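Local coordinates for Pyrimidine/purine nucleoside phosphorylase (Acinetobacter sp. ADP1, PDB 3HQX), which probably catalyses the phosphorolysis of diverse purine and pyrimidine nucleosides to the free base and ribose 1-phosphate, and the reverse reactions, at residues T13-S18 with S28-F33; P50-T55 with L94-T99; E59-I64 with L103-H108; S65-V70 with L80-Q85. All coordinates share one frame; numbering follows the deposited sequence.

Contact 1: residues T13-S18 with S28-F33; sequences TVIKKS and SHTVQF
Thr-13 and Gln-32 face each other as an antiparallel hydrogen-bonded pair. Thr-13 N donates to Gln-32 O at 2.9 Å, and Gln-32 N donates to Thr-13 O at 2.8 Å. Ile-15 N then binds Thr-30 O at 3.1 Å, nearly straight at 168°. Beyond Ile-15 the two chains part, and a water takes over. It accepts from Thr-30 N at 2.9 Å and donates to Ile-15 O and Lys-17 O, so one molecule satisfies three backbone groups. The His-29 ring packs against the same part of the chain. Its CD2 edge meets Ile-15 O at 3.3 Å, and Ser-18 CB lies over one face, 3.9 Å from the ring centroid, as a CH-pi contact. CG of His-29 stands anti to the carbonyl carbon (chi1 -69°), which swings the ring toward the Lys-16 to Ser-18 loop. Several polar ends are held by the second subunit: Thr-13 OG1 by its Asp-10, Lys-16 NZ by Ser-6 O, and Ser-18 OG by Asp-104. The contact joins the two strands of the hairpin 12-21/26-32. Strand 38-44 flanks 26-32 on its other side, while Val-14 and Ile-15 pair with a strand of the second subunit, which makes the sheet continuous between subunits.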
loop_
_atom_site.group_PDB
_atom_site.type_symbol
_atom_site.label_atom_id
_atom_site.label_comp_id
_atom_site.label_asym_id
_atom_site.label_seq_id
_atom_site.Cartn_x
_atom_site.Cartn_y
_atom_site.Cartn_z
ATOM N N THR A 13 7.139 12.854 4.555
ATOM C CA THR A 13 6.421 13.060 3.316
ATOM C C THR A 13 6.119 11.701 2.740
ATOM O O THR A 13 6.975 10.776 2.736
ATOM C CB THR A 13 7.260 13.879 2.313
ATOM O OG1 THR A 13 7.328 15.240 2.767
ATOM C CG2 THR A 13 6.635 13.899 0.913
ATOM N N VAL A 14 4.898 11.526 2.241
ATOM C CA VAL A 14 4.539 10.298 1.589
ATOM C C VAL A 14 4.039 10.654 0.190
ATOM O O VAL A 14 3.144 11.497 0.041
ATOM C CB VAL A 14 3.457 9.498 2.348
ATOM C CG1 VAL A 14 3.143 8.186 1.592
ATOM C CG2 VAL A 14 3.913 9.238 3.743
ATOM N N ILE A 15 4.600 9.992 -0.810
ATOM C CA ILE A 15 4.152 10.179 -2.206
ATOM C C ILE A 15 2.883 9.360 -2.414
ATOM O O ILE A 15 2.825 8.148 -2.115
ATOM C CB ILE A 15 5.251 9.815 -3.231
ATOM C CG1 ILE A 15 6.519 10.582 -2.896
ATOM C CG2 ILE A 15 4.744 9.976 -4.667
ATOM C CD1 ILE A 15 6.421 12.018 -2.922
ATOM N N LYS A 16 1.849 10.006 -2.934
ATOM C CA LYS A 16 0.523 9.329 -3.007
ATOM C C LYS A 16 0.474 8.147 -3.995
ATOM O O LYS A 16 -0.138 7.117 -3.707
ATOM C CB LYS A 16 -0.534 10.358 -3.343
ATOM C CG LYS A 16 -0.713 11.432 -2.267
ATOM C CD LYS A 16 -1.748 12.425 -2.624
ATOM C CE LYS A 16 -1.797 13.626 -1.716
ATOM N NZ LYS A 16 -2.814 14.684 -2.082
ATOM N N LYS A 17 1.055 8.302 -5.178
ATOM C CA LYS A 17 0.995 7.244 -6.180
ATOM C C LYS A 17 1.825 6.035 -5.771
ATOM O O LYS A 17 3.067 6.149 -5.549
ATOM C CB LYS A 17 1.410 7.777 -7.557
ATOM C CG LYS A 17 1.516 6.775 -8.643
ATOM C CD LYS A 17 0.084 6.329 -9.147
ATOM C CE LYS A 17 0.117 5.057 -9.972
ATOM N NZ LYS A 17 0.146 3.785 -9.140
ATOM N N SER A 18 1.163 4.881 -5.714
ATOM C CA SER A 18 1.844 3.615 -5.376
ATOM C C SER A 18 2.695 3.111 -6.517
ATOM O O SER A 18 2.532 3.534 -7.676
ATOM C CB SER A 18 0.810 2.551 -5.024
ATOM O OG SER A 18 0.060 2.237 -6.165
ATOM N N SER A 28 3.697 -0.677 -2.942
ATOM C CA SER A 28 4.485 0.142 -2.022
ATOM C C SER A 28 4.318 1.628 -2.270
ATOM O O SER A 28 3.867 2.037 -3.349
ATOM C CB SER A 28 5.932 -0.266 -2.043
ATOM O OG SER A 28 6.576 0.046 -3.262
ATOM N N HIS A 29 4.710 2.407 -1.288
ATOM C CA HIS A 29 4.815 3.879 -1.403
ATOM C C HIS A 29 6.170 4.342 -0.890
ATOM O O HIS A 29 6.797 3.689 -0.040
ATOM C CB HIS A 29 3.759 4.561 -0.580
ATOM C CG HIS A 29 2.355 4.365 -1.109
ATOM N ND1 HIS A 29 1.633 3.236 -0.817
ATOM C CD2 HIS A 29 1.541 5.154 -1.854
ATOM C CE1 HIS A 29 0.430 3.330 -1.382
ATOM N NE2 HIS A 29 0.349 4.482 -2.024
ATOM N N THR A 30 6.594 5.458 -1.458
ATOM C CA THR A 30 7.812 6.128 -1.056
ATOM C C THR A 30 7.532 7.034 0.100
ATOM O O THR A 30 6.625 7.841 0.068
ATOM C CB THR A 30 8.381 6.948 -2.186
ATOM O OG1 THR A 30 8.685 6.049 -3.266
ATOM C CG2 THR A 30 9.656 7.680 -1.759
ATOM N N VAL A 31 8.424 6.952 1.094
ATOM C CA VAL A 31 8.391 7.801 2.301
ATOM C C VAL A 31 9.732 8.578 2.382
ATOM O O VAL A 31 10.788 7.987 2.233
ATOM C CB VAL A 31 8.231 6.946 3.565
ATOM C CG1 VAL A 31 8.282 7.798 4.787
ATOM C CG2 VAL A 31 6.922 6.160 3.516
ATOM N N GLN A 32 9.651 9.886 2.545
ATOM C CA GLN A 32 10.828 10.769 2.562
ATOM C C GLN A 32 10.906 11.493 3.890
ATOM O O GLN A 32 9.926 12.023 4.423
ATOM C CB GLN A 32 10.769 11.801 1.439
ATOM C CG GLN A 32 10.733 11.111 0.104
ATOM C CD GLN A 32 10.356 11.977 -1.091
ATOM O OE1 GLN A 32 9.460 12.843 -1.039
ATOM N NE2 GLN A 32 11.028 11.703 -2.224
ATOM N N PHE A 33 12.102 11.484 4.448
ATOM C CA PHE A 33 12.342 11.993 5.778
ATOM C C PHE A 33 12.905 13.424 5.743
ATOM O O PHE A 33 13.314 13.891 4.684
ATOM C CB PHE A 33 13.275 11.003 6.534
ATOM C CG PHE A 33 12.631 9.682 6.792
ATOM C CD1 PHE A 33 12.056 9.447 7.999
ATOM C CD2 PHE A 33 12.487 8.753 5.800
ATOM C CE1 PHE A 33 11.410 8.320 8.219
ATOM C CE2 PHE A 33 11.821 7.601 6.037
ATOM C CZ PHE A 33 11.310 7.389 7.266
HETATM O O HOH W 1 4.709 6.389 -3.519
#

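Contact 2: residues P50-T55 with L94-T99; sequences PLTFET and LFKIET
Phe-53 and Phe-95 bring their rings together on the side of the sheet that also carries Leu-51 and Ile-97. The planes are near parallel, 23° apart, but slid so far that the rings barely overlap, with centroids 5.2 Å apart. It is Phe-53 CB that covers one face of the Phe-95 ring, 4.0 Å from its centroid, in a CH-pi contact. Ile-97 CG2 comes to the edge of the Phe-53 ring, in its plane, 3.6 Å from CE2. The Phe-95 ring leans over its neighbour because CG sits between the backbone N and the carbonyl carbon (chi1 69°). On the other side of the sheet Thr-52 and Lys-96 run alongside each other, and the aliphatic part of the lysine passes Thr-52 OG1, with CE at 3.5 Å. Four backbone bonds join the strands, two in the Leu-51/Ile-97 pair and two in the Phe-53/Phe-95 pair; Leu-51 N to Ile-97 O is 2.8 Å. Strand 51-54 is an outer strand of the smaller antiparallel sheet, and 94-98 separates it from 67-72. The aromatic side packs inward: Phe-22 meets Phe-53 and Phe-87 meets Phe-95, both edge-to-face, and Leu-51 and Ile-97 touch Ile-44 of strand 38-44.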
loop_
_atom_site.group_PDB
_atom_site.type_symbol
_atom_site.label_atom_id
_atom_site.label_comp_id
_atom_site.label_asym_id
_atom_site.label_seq_id
_atom_site.Cartn_x
_atom_site.Cartn_y
_atom_site.Cartn_z
ATOM N N PRO A 50 8.573 -17.482 -6.170
ATOM C CA PRO A 50 9.354 -16.354 -5.666
ATOM C C PRO A 50 9.342 -15.133 -6.556
ATOM O O PRO A 50 9.329 -15.256 -7.825
ATOM C CB PRO A 50 10.772 -16.902 -5.537
ATOM C CG PRO A 50 10.613 -18.387 -5.484
ATOM C CD PRO A 50 9.418 -18.673 -6.369
ATOM N N LEU A 51 9.319 -13.971 -5.889
ATOM C CA LEU A 51 9.396 -12.698 -6.553
ATOM C C LEU A 51 10.835 -12.165 -6.536
ATOM O O LEU A 51 11.457 -12.091 -5.470
ATOM C CB LEU A 51 8.449 -11.709 -5.888
ATOM C CG LEU A 51 7.022 -12.216 -5.706
ATOM C CD1 LEU A 51 6.283 -11.022 -5.044
ATOM C CD2 LEU A 51 6.386 -12.682 -7.074
ATOM N N THR A 52 11.357 -11.753 -7.697
ATOM C CA THR A 52 12.755 -11.267 -7.788
ATOM C C THR A 52 12.800 -9.754 -7.756
ATOM O O THR A 52 12.166 -9.102 -8.589
ATOM C CB THR A 52 13.554 -11.797 -9.054
ATOM O OG1 THR A 52 13.579 -13.238 -9.082
ATOM C CG2 THR A 52 14.989 -11.350 -9.011
ATOM N N PHE A 53 13.601 -9.195 -6.835
ATOM C CA PHE A 53 13.945 -7.791 -6.842
ATOM C C PHE A 53 15.414 -7.616 -7.033
ATOM O O PHE A 53 16.206 -8.439 -6.523
ATOM C CB PHE A 53 13.591 -7.172 -5.505
ATOM C CG PHE A 53 12.133 -7.176 -5.205
ATOM C CD1 PHE A 53 11.359 -6.134 -5.621
ATOM C CD2 PHE A 53 11.541 -8.246 -4.555
ATOM C CE1 PHE A 53 10.007 -6.133 -5.334
ATOM C CE2 PHE A 53 10.234 -8.245 -4.274
ATOM C CZ PHE A 53 9.463 -7.191 -4.639
ATOM N N GLU A 54 15.778 -6.565 -7.787
ATOM C CA GLU A 54 17.177 -6.271 -8.126
ATOM C C GLU A 54 17.623 -4.941 -7.532
ATOM O O GLU A 54 16.860 -3.934 -7.526
ATOM C CB GLU A 54 17.397 -6.333 -9.662
ATOM C CG GLU A 54 17.008 -7.700 -10.215
ATOM C CD GLU A 54 17.297 -7.883 -11.694
ATOM O OE1 GLU A 54 17.991 -7.021 -12.245
ATOM O OE2 GLU A 54 16.803 -8.892 -12.289
ATOM N N THR A 55 18.826 -4.910 -6.975
ATOM C CA THR A 55 19.284 -3.709 -6.295
ATOM C C THR A 55 20.363 -2.995 -7.077
ATOM O O THR A 55 21.177 -3.642 -7.702
ATOM C CB THR A 55 19.875 -4.083 -4.924
ATOM O OG1 THR A 55 20.949 -5.031 -5.108
ATOM C CG2 THR A 55 18.806 -4.675 -4.069
ATOM N N LEU A 94 20.560 -8.941 -6.002
ATOM C CA LEU A 94 19.152 -9.320 -6.066
ATOM C C LEU A 94 18.751 -10.196 -4.888
ATOM O O LEU A 94 19.596 -10.738 -4.153
ATOM C CB LEU A 94 18.823 -10.083 -7.360
ATOM C CG LEU A 94 19.363 -11.493 -7.637
ATOM C CD1 LEU A 94 18.704 -12.499 -6.848
ATOM C CD2 LEU A 94 19.151 -11.861 -9.105
ATOM N N PHE A 95 17.447 -10.331 -4.730
ATOM C CA PHE A 95 16.870 -11.273 -3.790
ATOM C C PHE A 95 15.560 -11.804 -4.337
ATOM O O PHE A 95 14.932 -11.138 -5.147
ATOM C CB PHE A 95 16.751 -10.664 -2.370
ATOM C CG PHE A 95 15.728 -9.565 -2.211
ATOM C CD1 PHE A 95 14.466 -9.870 -1.773
ATOM C CD2 PHE A 95 16.029 -8.258 -2.442
ATOM C CE1 PHE A 95 13.533 -8.903 -1.531
ATOM C CE2 PHE A 95 15.079 -7.269 -2.190
ATOM C CZ PHE A 95 13.832 -7.613 -1.757
ATOM N N LYS A 96 15.183 -13.004 -3.900
ATOM C CA LYS A 96 13.977 -13.684 -4.340
ATOM C C LYS A 96 13.198 -14.043 -3.104
ATOM O O LYS A 96 13.744 -14.701 -2.222
ATOM C CB LYS A 96 14.313 -14.945 -5.125
ATOM C CG LYS A 96 15.256 -14.708 -6.323
ATOM C CD LYS A 96 15.420 -15.963 -7.182
ATOM C CE LYS A 96 16.121 -15.624 -8.451
ATOM N NZ LYS A 96 17.311 -14.782 -8.142
ATOM N N ILE A 97 11.961 -13.563 -3.029
ATOM C CA ILE A 97 11.193 -13.581 -1.819
ATOM C C ILE A 97 9.857 -14.289 -2.042
ATOM O O ILE A 97 9.205 -14.134 -3.101
ATOM C CB ILE A 97 11.017 -12.146 -1.265
ATOM C CG1 ILE A 97 10.306 -12.141 0.107
ATOM C CG2 ILE A 97 10.253 -11.258 -2.267
ATOM C CD1 ILE A 97 10.546 -10.822 0.929
ATOM N N GLU A 98 9.472 -15.090 -1.062
ATOM C CA GLU A 98 8.163 -15.768 -1.072
ATOM C C GLU A 98 7.477 -15.571 0.283
ATOM O O GLU A 98 8.135 -15.462 1.320
ATOM C CB GLU A 98 8.280 -17.257 -1.483
ATOM C CG GLU A 98 9.497 -17.918 -1.009
ATOM C CD GLU A 98 9.681 -19.335 -1.546
ATOM O OE1 GLU A 98 9.778 -19.536 -2.762
ATOM O OE2 GLU A 98 9.735 -20.241 -0.731
ATOM N N THR A 99 6.150 -15.551 0.254
ATOM C CA THR A 99 5.385 -15.477 1.461
ATOM C C THR A 99 4.037 -16.148 1.288
ATOM O O THR A 99 3.532 -16.201 0.160
ATOM C CB THR A 99 5.182 -13.986 1.904
ATOM O OG1 THR A 99 4.526 -13.985 3.169
ATOM C CG2 THR A 99 4.387 -13.166 0.840
#

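Contact 3: residues E59-I64 with L103-H108; sequences ERMEII and LDYVCH
Arg-60 lies alongside His-108 and ends flat on its ring. Its CB is 4.1 Å from His-108 CB. CG stands anti to the backbone N (chi1 176°), and a bend at chi3 (66°) folds the end back over the imidazole. NE then passes His-108 ND1 at 3.9 Å, and CZ sits above the ND1 and CE1 side. NH1 passes near CE1 and is hydrogen-bonded to Ser-86 OG, while NH2 lies over the centre of the ring. The planes are 12° apart and the centres 3.8 Å. At the edge of the imidazole, in its plane, Arg-60 O accepts from His-108 N at 2.8 Å and, weakly, from His-108 ND1 at 3.4 Å. On the other side of the sheet, selenomethionine Met-61 places CE over one face of Tyr-105, 4.0 Å from the centroid. SE approaches the same ring obliquely, a Met-aromatic contact, and also packs on Cys-107 CB at 3.8 Å. At the corner after the strand, Ile-64 packs CG1 on Val-106 CG2. The two sides differ in chemistry. One is mostly apolar, with selenium and the Cys-107 thiol near Tyr-105. On the other, the guanidinium and Val-106 CG1 cover opposite faces of the imidazole and Arg-60 O holds its edge, which restrains the ring's rotation.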
loop_
_atom_site.group_PDB
_atom_site.type_symbol
_atom_site.label_atom_id
_atom_site.label_comp_id
_atom_site.label_asym_id
_atom_site.label_seq_id
_atom_site.Cartn_x
_atom_site.Cartn_y
_atom_site.Cartn_z
ATOM N N GLU A 59 20.510 -2.353 0.242
ATOM C CA GLU A 59 19.216 -2.194 0.834
ATOM C C GLU A 59 19.150 -3.004 2.129
ATOM O O GLU A 59 19.744 -4.054 2.206
ATOM C CB GLU A 59 18.119 -2.714 -0.135
ATOM C CG GLU A 59 17.839 -1.801 -1.277
ATOM C CD GLU A 59 16.787 -2.362 -2.237
ATOM O OE1 GLU A 59 16.237 -3.462 -1.974
ATOM O OE2 GLU A 59 16.575 -1.736 -3.281
ATOM N N ARG A 60 18.419 -2.512 3.127
ATOM C CA ARG A 60 17.987 -3.370 4.230
ATOM C C ARG A 60 16.468 -3.530 4.186
ATOM O O ARG A 60 15.752 -2.554 4.161
ATOM C CB ARG A 60 18.418 -2.835 5.599
ATOM C CG ARG A 60 17.925 -3.633 6.749
ATOM C CD ARG A 60 18.498 -3.162 8.085
ATOM N NE ARG A 60 18.078 -1.807 8.509
ATOM C CZ ARG A 60 17.093 -1.521 9.367
ATOM N NH1 ARG A 60 16.294 -2.459 9.851
ATOM N NH2 ARG A 60 16.870 -0.243 9.734
HETATM N N MSE A 61 16.017 -4.778 4.148
HETATM C CA MSE A 61 14.599 -5.109 4.185
HETATM C C MSE A 61 14.230 -5.480 5.613
HETATM O O MSE A 61 14.815 -6.398 6.202
HETATM C CB MSE A 61 14.323 -6.298 3.279
HETATM C CG MSE A 61 14.289 -5.944 1.815
HETATM SE SE MSE A 61 12.679 -5.028 1.282
HETATM C CE MSE A 61 11.487 -6.621 1.401
ATOM N N GLU A 62 13.326 -4.710 6.200
ATOM C CA GLU A 62 12.876 -4.916 7.561
ATOM C C GLU A 62 11.463 -5.460 7.487
ATOM O O GLU A 62 10.596 -4.832 6.872
ATOM C CB GLU A 62 12.879 -3.567 8.316
ATOM C CG GLU A 62 12.303 -3.657 9.736
ATOM C CD GLU A 62 12.177 -2.337 10.441
ATOM O OE1 GLU A 62 12.514 -1.271 9.862
ATOM O OE2 GLU A 62 11.732 -2.367 11.616
ATOM N N ILE A 63 11.219 -6.584 8.163
ATOM C CA ILE A 63 9.882 -7.136 8.190
ATOM C C ILE A 63 9.133 -6.475 9.336
ATOM O O ILE A 63 9.532 -6.561 10.495
ATOM C CB ILE A 63 9.884 -8.672 8.337
ATOM C CG1 ILE A 63 10.701 -9.384 7.207
ATOM C CG2 ILE A 63 8.449 -9.213 8.316
ATOM C CD1 ILE A 63 10.441 -8.844 5.783
ATOM N N ILE A 64 8.009 -5.892 8.993
ATOM C CA ILE A 64 7.103 -5.215 9.920
ATOM C C ILE A 64 5.993 -6.194 10.441
ATOM O O ILE A 64 5.621 -6.127 11.621
ATOM C CB ILE A 64 6.456 -3.936 9.260
ATOM C CG1 ILE A 64 7.495 -2.866 8.912
ATOM C CG2 ILE A 64 5.325 -3.376 10.161
ATOM C CD1 ILE A 64 8.440 -2.468 10.014
ATOM N N LEU A 103 2.619 -9.734 3.874
ATOM C CA LEU A 103 3.927 -9.367 4.392
ATOM C C LEU A 103 4.093 -7.861 4.319
ATOM O O LEU A 103 4.070 -7.281 3.215
ATOM C CB LEU A 103 5.050 -10.019 3.557
ATOM C CG LEU A 103 6.465 -9.861 4.081
ATOM C CD1 LEU A 103 6.702 -10.800 5.304
ATOM C CD2 LEU A 103 7.518 -9.980 2.976
ATOM N N ASP A 104 4.234 -7.209 5.477
ATOM C CA ASP A 104 4.520 -5.770 5.485
ATOM C C ASP A 104 5.996 -5.596 5.692
ATOM O O ASP A 104 6.599 -6.261 6.525
ATOM C CB ASP A 104 3.799 -5.070 6.653
ATOM C CG ASP A 104 2.275 -5.067 6.477
ATOM O OD1 ASP A 104 1.746 -4.061 5.965
ATOM O OD2 ASP A 104 1.619 -6.052 6.898
ATOM N N TYR A 105 6.577 -4.666 4.953
ATOM C CA TYR A 105 8.009 -4.399 5.054
ATOM C C TYR A 105 8.336 -2.908 4.919
ATOM O O TYR A 105 7.534 -2.096 4.413
ATOM C CB TYR A 105 8.799 -5.221 4.015
ATOM C CG TYR A 105 8.559 -4.747 2.607
ATOM C CD1 TYR A 105 9.318 -3.722 2.067
ATOM C CD2 TYR A 105 7.558 -5.295 1.828
ATOM C CE1 TYR A 105 9.074 -3.219 0.806
ATOM C CE2 TYR A 105 7.313 -4.809 0.539
ATOM C CZ TYR A 105 8.059 -3.776 0.056
ATOM O OH TYR A 105 7.769 -3.349 -1.219
ATOM N N VAL A 106 9.535 -2.568 5.422
ATOM C CA VAL A 106 10.176 -1.278 5.093
ATOM C C VAL A 106 11.509 -1.609 4.410
ATOM O O VAL A 106 12.314 -2.426 4.909
ATOM C CB VAL A 106 10.421 -0.473 6.349
ATOM C CG1 VAL A 106 11.209 0.802 5.999
ATOM C CG2 VAL A 106 9.075 -0.044 6.990
ATOM N N CYS A 107 11.737 -0.967 3.270
ATOM C CA CYS A 107 12.989 -1.038 2.573
ATOM C C CYS A 107 13.755 0.227 2.886
ATOM O O CYS A 107 13.342 1.333 2.541
ATOM C CB CYS A 107 12.765 -1.213 1.081
ATOM S SG CYS A 107 14.279 -1.498 0.172
ATOM N N HIS A 108 14.924 0.016 3.507
ATOM C CA HIS A 108 15.835 1.067 3.883
ATOM C C HIS A 108 16.933 1.166 2.840
ATOM O O HIS A 108 17.625 0.198 2.564
ATOM C CB HIS A 108 16.474 0.744 5.231
ATOM C CG HIS A 108 15.519 0.670 6.366
ATOM N ND1 HIS A 108 14.875 -0.493 6.740
ATOM C CD2 HIS A 108 15.080 1.632 7.207
ATOM C CE1 HIS A 108 14.088 -0.225 7.771
ATOM N NE2 HIS A 108 14.200 1.039 8.080
#

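Contact 4: residues S65-V70 with L80-Q85; sequences SGECRV and LFRAGQ
Glu-67 and Arg-82 reach each other as extended chains. CG of Glu-67 is anti to the backbone N (chi1 172°), whereas CG of Arg-82 is anti to the carbonyl carbon (chi1 -68°), and the two chains run side by side in the same direction. Arg-82 then grips a single oxygen side-on: NE reaches Glu-67 OE1 at 2.8 Å and NH2 reaches it at 3.0 Å. The oxygen lies in the guanidinium plane, but both nitrogens meet it from above the carboxylate plane. The other oxygen, OE2, takes NH1 of Arg-69 at 3.0 Å, so one carboxylate bridges two arginines. Leu-80 sits between them, with CD1 over the centre of the Arg-69 guanidinium and CD2 over a face of that of Arg-82. On the reverse side, Cys-68 SG lies at the edge of the Phe-81 ring, 4.0 Å from CB, and Val-70 CG2 touches Phe-81 CD2. Cys-68 N to Phe-81 O, 2.8 Å, is one of two backbone bonds in that pair. A type II turn from Arg-82 to Gln-85 follows. The hairpin 67-72/79-82 forms one side of the smaller sheet: 67-72 lies next to 94-98, and 79-82 is the outer strand. Its Cys-68 and Phe-81 side packs on Ile-63 of strand 59-63.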
loop_
_atom_site.group_PDB
_atom_site.type_symbol
_atom_site.label_atom_id
_atom_site.label_comp_id
_atom_site.label_asym_id
_atom_site.label_seq_id
_atom_site.Cartn_x
_atom_site.Cartn_y
_atom_site.Cartn_z
ATOM N N SER A 65 5.475 -7.043 9.533
ATOM C CA SER A 65 4.466 -8.032 9.833
ATOM C C SER A 65 4.579 -9.218 8.904
ATOM O O SER A 65 4.778 -9.039 7.698
ATOM C CB SER A 65 3.102 -7.410 9.713
ATOM O OG SER A 65 2.057 -8.342 10.071
ATOM N N GLY A 66 4.449 -10.425 9.455
ATOM C CA GLY A 66 4.452 -11.615 8.622
ATOM C C GLY A 66 5.727 -12.398 8.696
ATOM O O GLY A 66 6.569 -12.240 9.613
ATOM N N GLU A 67 5.832 -13.275 7.726
ATOM C CA GLU A 67 6.866 -14.308 7.656
ATOM C C GLU A 67 7.209 -14.471 6.197
ATOM O O GLU A 67 6.291 -14.569 5.356
ATOM C CB GLU A 67 6.319 -15.646 8.167
ATOM C CG GLU A 67 7.265 -16.841 7.965
ATOM C CD GLU A 67 6.736 -18.069 8.575
ATOM O OE1 GLU A 67 6.327 -18.041 9.747
ATOM O OE2 GLU A 67 6.683 -19.092 7.855
ATOM N N CYS A 68 8.504 -14.514 5.877
ATOM C CA CYS A 68 8.907 -14.760 4.469
ATOM C C CYS A 68 10.115 -15.660 4.413
ATOM O O CYS A 68 10.831 -15.821 5.378
ATOM C CB CYS A 68 9.198 -13.443 3.698
ATOM S SG CYS A 68 10.491 -12.451 4.400
ATOM N N ARG A 69 10.345 -16.215 3.239
ATOM C CA ARG A 69 11.573 -16.933 2.921
ATOM C C ARG A 69 12.257 -16.247 1.757
ATOM O O ARG A 69 11.606 -15.915 0.769
ATOM C CB ARG A 69 11.260 -18.405 2.642
ATOM C CG ARG A 69 11.007 -19.131 3.932
ATOM C CD ARG A 69 10.546 -20.545 3.778
ATOM N NE ARG A 69 10.376 -21.242 5.051
ATOM C CZ ARG A 69 9.297 -21.175 5.834
ATOM N NH1 ARG A 69 8.260 -20.324 5.562
ATOM N NH2 ARG A 69 9.291 -21.911 6.950
ATOM N N VAL A 70 13.551 -16.015 1.900
ATOM C CA VAL A 70 14.304 -15.218 0.924
ATOM C C VAL A 70 15.598 -15.899 0.556
ATOM O O VAL A 70 16.301 -16.392 1.422
ATOM C CB VAL A 70 14.661 -13.816 1.498
ATOM C CG1 VAL A 70 15.285 -12.977 0.435
ATOM C CG2 VAL A 70 13.409 -13.121 1.998
ATOM N N LEU A 80 14.707 -17.695 6.511
ATOM C CA LEU A 80 13.420 -17.344 7.089
ATOM C C LEU A 80 13.537 -16.043 7.894
ATOM O O LEU A 80 14.418 -15.901 8.711
ATOM C CB LEU A 80 12.986 -18.435 8.058
ATOM C CG LEU A 80 11.680 -18.260 8.852
ATOM C CD1 LEU A 80 10.489 -18.376 7.983
ATOM C CD2 LEU A 80 11.655 -19.390 9.907
ATOM N N PHE A 81 12.596 -15.144 7.670
ATOM C CA PHE A 81 12.504 -13.908 8.428
ATOM C C PHE A 81 11.098 -13.694 8.893
ATOM O O PHE A 81 10.142 -13.913 8.121
ATOM C CB PHE A 81 12.947 -12.738 7.541
ATOM C CG PHE A 81 14.338 -12.886 7.054
ATOM C CD1 PHE A 81 15.416 -12.597 7.869
ATOM C CD2 PHE A 81 14.593 -13.449 5.822
ATOM C CE1 PHE A 81 16.718 -12.813 7.429
ATOM C CE2 PHE A 81 15.894 -13.657 5.398
ATOM C CZ PHE A 81 16.942 -13.346 6.194
ATOM N N ARG A 82 10.967 -13.211 10.126
ATOM C CA ARG A 82 9.668 -12.863 10.704
ATOM C C ARG A 82 9.696 -11.436 11.205
ATOM O O ARG A 82 10.746 -10.755 11.232
ATOM C CB ARG A 82 9.263 -13.834 11.823
ATOM C CG ARG A 82 8.963 -15.233 11.355
ATOM C CD ARG A 82 8.562 -16.231 12.467
ATOM N NE ARG A 82 8.111 -17.481 11.866
ATOM C CZ ARG A 82 8.576 -18.706 12.131
ATOM N NH1 ARG A 82 9.549 -18.890 13.020
ATOM N NH2 ARG A 82 8.033 -19.748 11.500
ATOM N N ALA A 83 8.522 -10.956 11.607
ATOM C CA ALA A 83 8.407 -9.587 12.064
ATOM C C ALA A 83 9.440 -9.220 13.122
ATOM O O ALA A 83 9.695 -9.973 14.107
ATOM C CB ALA A 83 6.964 -9.293 12.584
ATOM N N GLY A 84 10.089 -8.081 12.867
ATOM C CA GLY A 84 11.119 -7.564 13.723
ATOM C C GLY A 84 12.527 -7.839 13.219
ATOM O O GLY A 84 13.488 -7.237 13.693
ATOM N N GLN A 85 12.646 -8.742 12.279
ATOM C CA GLN A 85 13.931 -9.098 11.704
ATOM C C GLN A 85 14.160 -8.363 10.403
ATOM O O GLN A 85 13.208 -7.991 9.716
ATOM C CB GLN A 85 13.940 -10.595 11.490
ATOM C CG GLN A 85 13.850 -11.356 12.785
ATOM C CD GLN A 85 13.914 -12.862 12.629
ATOM O OE1 GLN A 85 13.294 -13.433 11.724
ATOM N NE2 GLN A 85 14.579 -13.534 13.603
#

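In the fold
Contact 3 is the buried one, its centre about 4 Å from the centre of the chain, and contacts 1, 2 and 4 lie farther out and are partly buried. Contacts 1 and 3 belong to the six-stranded sheet, contacts 2 and 4 to the four-stranded one, in keeping with a cupin barrel. Contacts 2 and 4 share a backbone seam between strands 94-98 and 67-72. Contact 3 meets contact 2 through Phe-95 on Met-61 and Ile-97 on Leu-103. Chemistry follows place: contact 2 offers aromatic groups to the interior, contact 4 carries a salt-bridge network at the surface, and contact 1 spends its polar ends on the second subunit, where its Lys-17 and Ser-18 meet Asp-104 of that subunit, the counterpart of Asp-104 in contact 3.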